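Local coordinates for protein D-alanyl transferase DltD (PDB 6O93) that probably transfers D-alanine in the D-alanylation of lipoteichoic acid in the Gram-positive cell wall, as a membrane-bound member of the DltD family, at residues 135-138 with 139-143; 158-161 with 162-166. All coordinates share one frame; numbering follows the deposited sequence.

Contact 1. Residues 135-138 with 139-143; sequences TELT and SGDQY
T138 and D141 reach for each other's backbone amide at the start of helix 139-148. The hydroxyl of T138 stands between its own backbone N and carbonyl carbon (chi1 68°), which turns OG1 to the incoming amide: D141 N donates to T138 OG1 over 3.2 Å. In return the carboxylate of D141, with CG swung beside its own N, runs obliquely back across the threonine, and T138 N donates to D141 OD2 at 3.2 Å. That oxygen is met on its anti side, with the donor 22° out of the carboxylate plane. A water bridges the same oxygen to the carbonyl of E136, lying 2.6 Å from D141 OD2, while the other oxygen, OD1, takes the indole N-H of W130 and so fixes the rotation of this buried group. Beside the cap, L137 lies alongside D141 in the opposite sense, its CD1 3.8 Å from D141 CB. The same leucine crosses Q142 at about a right angle, CD2 sitting 4.0 Å from Q142 CG, and the glutamine amide goes on to L167 O. The reciprocal bonds between T138 and D141 make a capping box, with T138 as the N-cap.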
ATOM      1  N   THR A 135       0.036 -14.030  22.433  1.00 34.27           N
ATOM      2  CA  THR A 135      -0.362 -15.074  23.368  1.00 35.13           C
ATOM      3  C   THR A 135      -0.543 -16.439  22.724  1.00 37.06           C
ATOM      4  O   THR A 135      -0.449 -17.448  23.431  1.00 37.54           O
ATOM      5  CB  THR A 135      -1.676 -14.700  24.079  1.00 34.49           C
ATOM      6  OG1 THR A 135      -2.708 -14.473  23.109  1.00 33.74           O
ATOM      7  CG2 THR A 135      -1.490 -13.452  24.928  1.00 33.74           C
ATOM      8  N   GLU A 136      -0.809 -16.502  21.422  1.00 39.02           N
ATOM      9  CA  GLU A 136      -0.904 -17.766  20.706  1.00 43.11           C
ATOM     10  C   GLU A 136      -0.152 -17.630  19.393  1.00 41.10           C
ATOM     11  O   GLU A 136      -0.310 -16.632  18.683  1.00 40.91           O
ATOM     12  CB  GLU A 136      -2.362 -18.163  20.450  1.00 48.32           C
ATOM     13  CG  GLU A 136      -2.513 -19.503  19.746  1.00 53.26           C
ATOM     14  CD  GLU A 136      -3.936 -20.030  19.780  1.00 57.53           C
ATOM     15  OE1 GLU A 136      -4.837 -19.291  20.234  1.00 58.44           O
ATOM     16  OE2 GLU A 136      -4.152 -21.186  19.359  1.00 59.25           O
ATOM     17  N   LEU A 137       0.660 -18.631  19.075  1.00 39.37           N
ATOM     18  CA  LEU A 137       1.546 -18.574  17.923  1.00 37.61           C
ATOM     19  C   LEU A 137       0.834 -19.102  16.683  1.00 36.51           C
ATOM     20  O   LEU A 137       0.198 -20.160  16.727  1.00 37.45           O
ATOM     21  CB  LEU A 137       2.812 -19.385  18.194  1.00 38.58           C
ATOM     22  CG  LEU A 137       3.997 -19.150  17.263  1.00 38.46           C
ATOM     23  CD1 LEU A 137       4.484 -17.712  17.367  1.00 38.08           C
ATOM     24  CD2 LEU A 137       5.115 -20.124  17.594  1.00 39.02           C
ATOM     25  N   THR A 138       0.945 -18.364  15.583  1.00 35.09           N
ATOM     26  CA  THR A 138       0.409 -18.780  14.298  1.00 35.20           C
ATOM     27  C   THR A 138       1.544 -18.902  13.289  1.00 34.43           C
ATOM     28  O   THR A 138       2.650 -18.394  13.500  1.00 33.24           O
ATOM     29  CB  THR A 138      -0.636 -17.789  13.770  1.00 34.94           C
ATOM     30  OG1 THR A 138       0.006 -16.552  13.428  1.00 33.96           O
ATOM     31  CG2 THR A 138      -1.712 -17.528  14.815  1.00 36.21           C
ATOM     32  N   SER A 139       1.256 -19.588  12.179  1.00 34.01           N
ATOM     33  CA  SER A 139       2.236 -19.692  11.103  1.00 32.86           C
ATOM     34  C   SER A 139       2.614 -18.316  10.574  1.00 29.13           C
ATOM     35  O   SER A 139       3.776 -18.073  10.225  1.00 29.15           O
ATOM     36  CB  SER A 139       1.688 -20.567   9.974  1.00 34.75           C
ATOM     37  OG  SER A 139       1.685 -21.933  10.347  1.00 37.03           O
ATOM     38  N   GLY A 140       1.646 -17.400  10.505  1.00 26.07           N
ATOM     39  CA  GLY A 140       1.952 -16.046  10.076  1.00 25.08           C
ATOM     40  C   GLY A 140       2.963 -15.366  10.979  1.00 24.25           C
ATOM     41  O   GLY A 140       3.856 -14.661  10.505  1.00 23.99           O
ATOM     42  N   ASP A 141       2.835 -15.565  12.293  1.00 24.31           N
ATOM     43  CA  ASP A 141       3.802 -14.991  13.223  1.00 22.69           C
ATOM     44  C   ASP A 141       5.195 -15.544  12.971  1.00 21.95           C
ATOM     45  O   ASP A 141       6.190 -14.812  13.061  1.00 21.07           O
ATOM     46  CB  ASP A 141       3.376 -15.269  14.664  1.00 23.75           C
ATOM     47  CG  ASP A 141       2.117 -14.530  15.050  1.00 23.92           C
ATOM     48  OD1 ASP A 141       1.989 -13.345  14.686  1.00 24.09           O
ATOM     49  OD2 ASP A 141       1.255 -15.136  15.715  1.00 25.15           O
ATOM     50  N   GLN A 142       5.288 -16.836  12.655  1.00 22.70           N
ATOM     51  CA  GLN A 142       6.588 -17.444  12.396  1.00 23.40           C
ATOM     52  C   GLN A 142       7.162 -16.965  11.071  1.00 22.65           C
ATOM     53  O   GLN A 142       8.380 -16.789  10.946  1.00 23.21           O
ATOM     54  CB  GLN A 142       6.467 -18.966  12.414  1.00 25.49           C
ATOM     55  CG  GLN A 142       5.915 -19.514  13.718  1.00 27.81           C
ATOM     56  CD  GLN A 142       5.961 -21.026  13.782  1.00 30.22           C
ATOM     57  OE1 GLN A 142       5.031 -21.708  13.348  1.00 31.95           O
ATOM     58  NE2 GLN A 142       7.049 -21.560  14.328  1.00 29.77           N
ATOM     59  N   TYR A 143       6.308 -16.749  10.067  1.00 21.71           N
ATOM     60  CA  TYR A 143       6.799 -16.211   8.804  1.00 20.44           C
ATOM     61  C   TYR A 143       7.310 -14.786   8.980  1.00 19.91           C
ATOM     62  O   TYR A 143       8.370 -14.431   8.452  1.00 18.72           O
ATOM     63  CB  TYR A 143       5.705 -16.253   7.734  1.00 19.47           C
ATOM     64  CG  TYR A 143       6.158 -15.628   6.434  1.00 18.38           C
ATOM     65  CD1 TYR A 143       6.899 -16.357   5.514  1.00 18.66           C
ATOM     66  CD2 TYR A 143       5.871 -14.301   6.140  1.00 18.08           C
ATOM     67  CE1 TYR A 143       7.328 -15.787   4.330  1.00 17.26           C
ATOM     68  CE2 TYR A 143       6.298 -13.724   4.958  1.00 17.70           C
ATOM     69  CZ  TYR A 143       7.026 -14.473   4.059  1.00 16.89           C
ATOM     70  OH  TYR A 143       7.455 -13.905   2.883  1.00 18.06           O
TER
HETATM   71  O   HOH W   1      -1.039 -14.245  16.607  1.00 33.42           O

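Contact 2. Residues 158-161 with 162-166; sequences KVLM and ETLAN
L164 sits one turn after L160, its side chain starting beside the L160 carbonyl oxygen, and it can be followed outward from there. Its CB passes 3.6 Å from L160 O. CG, placed beside the backbone N and anti to the carbonyl carbon (chi1 -62°), comes closer still, at 3.2 Å from L160 O, so the branch point rests against the very oxygen that accepts the amide N-H of L164. From CG the two methyls part: CD1 turns to L160 CG, while CD2 meets L160 CD1 at 4.1 Å. The two leucines lie at an oblique angle, and L160 CD1 touches L164 CG at 4.0 Å. L131 and V154 pack on L160, and W130 and V154 on L164, which makes this the side packed against helices 124-132 and 152-155.

T163 uses its hydroxyl differently. With OG1 beside its own N (chi1 -58°), it bends back and donates to V159 O at 2.9 Å. The hydroxyl stands above the carbonyl plane, 36° out of it, and the amide of T163 arrives at that same oxygen from the opposite face. Two donors from one residue thus hold V159 O. E162 lays its CG 3.2 Å from K158 O, and its extended chain leaves OE1 3.8 Å from K158 O; the side chain also touches Q177.

The chemistry is that of an amphipathic helix turn: the leucines face helices 124-132 and 152-155, V159 and T163 meet helix 175-195, E162 is an exposed residue, and the hydroxyl of the buried T163 is satisfied by the helix's own backbone, so the polar group can sit among largely apolar neighbours.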
ATOM      1  N   LYS A 158      19.403  -7.094  19.395  1.00 21.58           N
ATOM      2  CA  LYS A 158      19.753  -8.441  19.834  1.00 24.97           C
ATOM      3  C   LYS A 158      18.594  -9.119  20.555  1.00 22.08           C
ATOM      4  O   LYS A 158      18.297 -10.291  20.300  1.00 21.16           O
ATOM      5  CB  LYS A 158      20.989  -8.390  20.732  1.00 31.63           C
ATOM      6  CG  LYS A 158      22.222  -7.799  20.056  1.00 37.91           C
ATOM      7  CD  LYS A 158      22.617  -8.580  18.807  1.00 42.28           C
ATOM      8  CE  LYS A 158      23.904  -8.045  18.197  1.00 46.71           C
ATOM      9  NZ  LYS A 158      24.366  -8.875  17.047  1.00 49.49           N
ATOM     10  N   VAL A 159      17.936  -8.408  21.474  1.00 19.33           N
ATOM     11  CA  VAL A 159      16.799  -8.999  22.176  1.00 18.63           C
ATOM     12  C   VAL A 159      15.708  -9.374  21.184  1.00 17.78           C
ATOM     13  O   VAL A 159      15.103 -10.449  21.275  1.00 17.10           O
ATOM     14  CB  VAL A 159      16.276  -8.039  23.261  1.00 18.79           C
ATOM     15  CG1 VAL A 159      15.001  -8.591  23.892  1.00 19.33           C
ATOM     16  CG2 VAL A 159      17.339  -7.811  24.322  1.00 19.75           C
ATOM     17  N   LEU A 160      15.446  -8.495  20.214  1.00 16.25           N
ATOM     18  CA  LEU A 160      14.480  -8.810  19.169  1.00 15.60           C
ATOM     19  C   LEU A 160      14.901 -10.055  18.399  1.00 16.89           C
ATOM     20  O   LEU A 160      14.100 -10.976  18.198  1.00 16.44           O
ATOM     21  CB  LEU A 160      14.328  -7.614  18.229  1.00 16.35           C
ATOM     22  CG  LEU A 160      13.332  -7.765  17.075  1.00 15.41           C
ATOM     23  CD1 LEU A 160      11.972  -8.189  17.587  1.00 14.31           C
ATOM     24  CD2 LEU A 160      13.225  -6.463  16.301  1.00 15.60           C
ATOM     25  N   MET A 161      16.164 -10.105  17.967  1.00 17.62           N
ATOM     26  CA  MET A 161      16.647 -11.264  17.222  1.00 18.89           C
ATOM     27  C   MET A 161      16.495 -12.541  18.035  1.00 20.79           C
ATOM     28  O   MET A 161      16.105 -13.586  17.501  1.00 20.96           O
ATOM     29  CB  MET A 161      18.108 -11.057  16.821  1.00 19.37           C
ATOM     30  CG  MET A 161      18.301 -10.066  15.683  1.00 19.84           C
ATOM     31  SD  MET A 161      17.640 -10.672  14.117  1.00 20.25           S
ATOM     32  CE  MET A 161      18.832 -11.947  13.713  1.00 20.90           C
ATOM     33  N   GLU A 162      16.799 -12.477  19.332  1.00 22.10           N
ATOM     34  CA  GLU A 162      16.645 -13.651  20.183  1.00 24.07           C
ATOM     35  C   GLU A 162      15.181 -14.055  20.297  1.00 22.92           C
ATOM     36  O   GLU A 162      14.855 -15.248  20.288  1.00 24.67           O
ATOM     37  CB  GLU A 162      17.248 -13.372  21.559  1.00 26.21           C
ATOM     38  CG  GLU A 162      18.759 -13.208  21.524  1.00 29.57           C
ATOM     39  CD  GLU A 162      19.347 -12.765  22.850  1.00 32.11           C
ATOM     40  OE1 GLU A 162      18.630 -12.126  23.653  1.00 32.25           O
ATOM     41  OE2 GLU A 162      20.538 -13.056  23.085  1.00 33.86           O
ATOM     42  N   THR A 163      14.283 -13.074  20.395  1.00 20.46           N
ATOM     43  CA  THR A 163      12.859 -13.380  20.457  1.00 19.56           C
ATOM     44  C   THR A 163      12.368 -13.992  19.150  1.00 20.01           C
ATOM     45  O   THR A 163      11.604 -14.964  19.160  1.00 20.12           O
ATOM     46  CB  THR A 163      12.068 -12.113  20.786  1.00 18.85           C
ATOM     47  OG1 THR A 163      12.525 -11.571  22.032  1.00 18.32           O
ATOM     48  CG2 THR A 163      10.575 -12.417  20.877  1.00 19.42           C
ATOM     49  N   LEU A 164      12.796 -13.440  18.013  1.00 20.16           N
ATOM     50  CA  LEU A 164      12.361 -13.974  16.727  1.00 21.75           C
ATOM     51  C   LEU A 164      12.875 -15.390  16.508  1.00 23.65           C
ATOM     52  O   LEU A 164      12.224 -16.187  15.821  1.00 24.04           O
ATOM     53  CB  LEU A 164      12.822 -13.058  15.592  1.00 20.75           C
ATOM     54  CG  LEU A 164      12.267 -11.632  15.631  1.00 19.92           C
ATOM     55  CD1 LEU A 164      12.777 -10.831  14.447  1.00 20.25           C
ATOM     56  CD2 LEU A 164      10.744 -11.640  15.667  1.00 19.49           C
ATOM     57  N   ALA A 165      14.034 -15.724  17.080  1.00 25.15           N
ATOM     58  CA  ALA A 165      14.542 -17.087  16.970  1.00 28.14           C
ATOM     59  C   ALA A 165      13.616 -18.075  17.667  1.00 29.94           C
ATOM     60  O   ALA A 165      13.361 -19.169  17.151  1.00 31.20           O
ATOM     61  CB  ALA A 165      15.952 -17.173  17.553  1.00 28.72           C
ATOM     62  N   ASN A 166      13.102 -17.708  18.844  1.00 31.03           N
ATOM     63  CA  ASN A 166      12.183 -18.592  19.553  1.00 33.83           C
ATOM     64  C   ASN A 166      10.877 -18.760  18.786  1.00 32.35           C
ATOM     65  O   ASN A 166      10.326 -19.865  18.726  1.00 34.86           O
ATOM     66  CB  ASN A 166      11.915 -18.054  20.958  1.00 37.12           C
ATOM     67  CG  ASN A 166      13.167 -18.012  21.814  1.00 40.71           C
ATOM     68  OD1 ASN A 166      14.147 -18.706  21.538  1.00 42.59           O
ATOM     69  ND2 ASN A 166      13.138 -17.197  22.862  1.00 40.92           N
TER

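Overall arrangement
Coming from the N terminus, the chain leaves helix 124-132, crosses a short loop and enters helix 139-148 through contact 1. It then passes helix 152-155 and reaches contact 2 within helix 158-168. Both contacts are local, neither closes a long loop, and they follow in series without nesting or crossing. Their centres are 14 Å apart and their nearest atoms about 5 Å, with no direct touch. What joins them is shared surroundings: W130 of helix 124-132 serves both contacts, and the hydrogen bond made by Q142 links the start of helix 139-148 to the last turn of helix 158-168. Both lie well away from the chain's centre, on the same side of it.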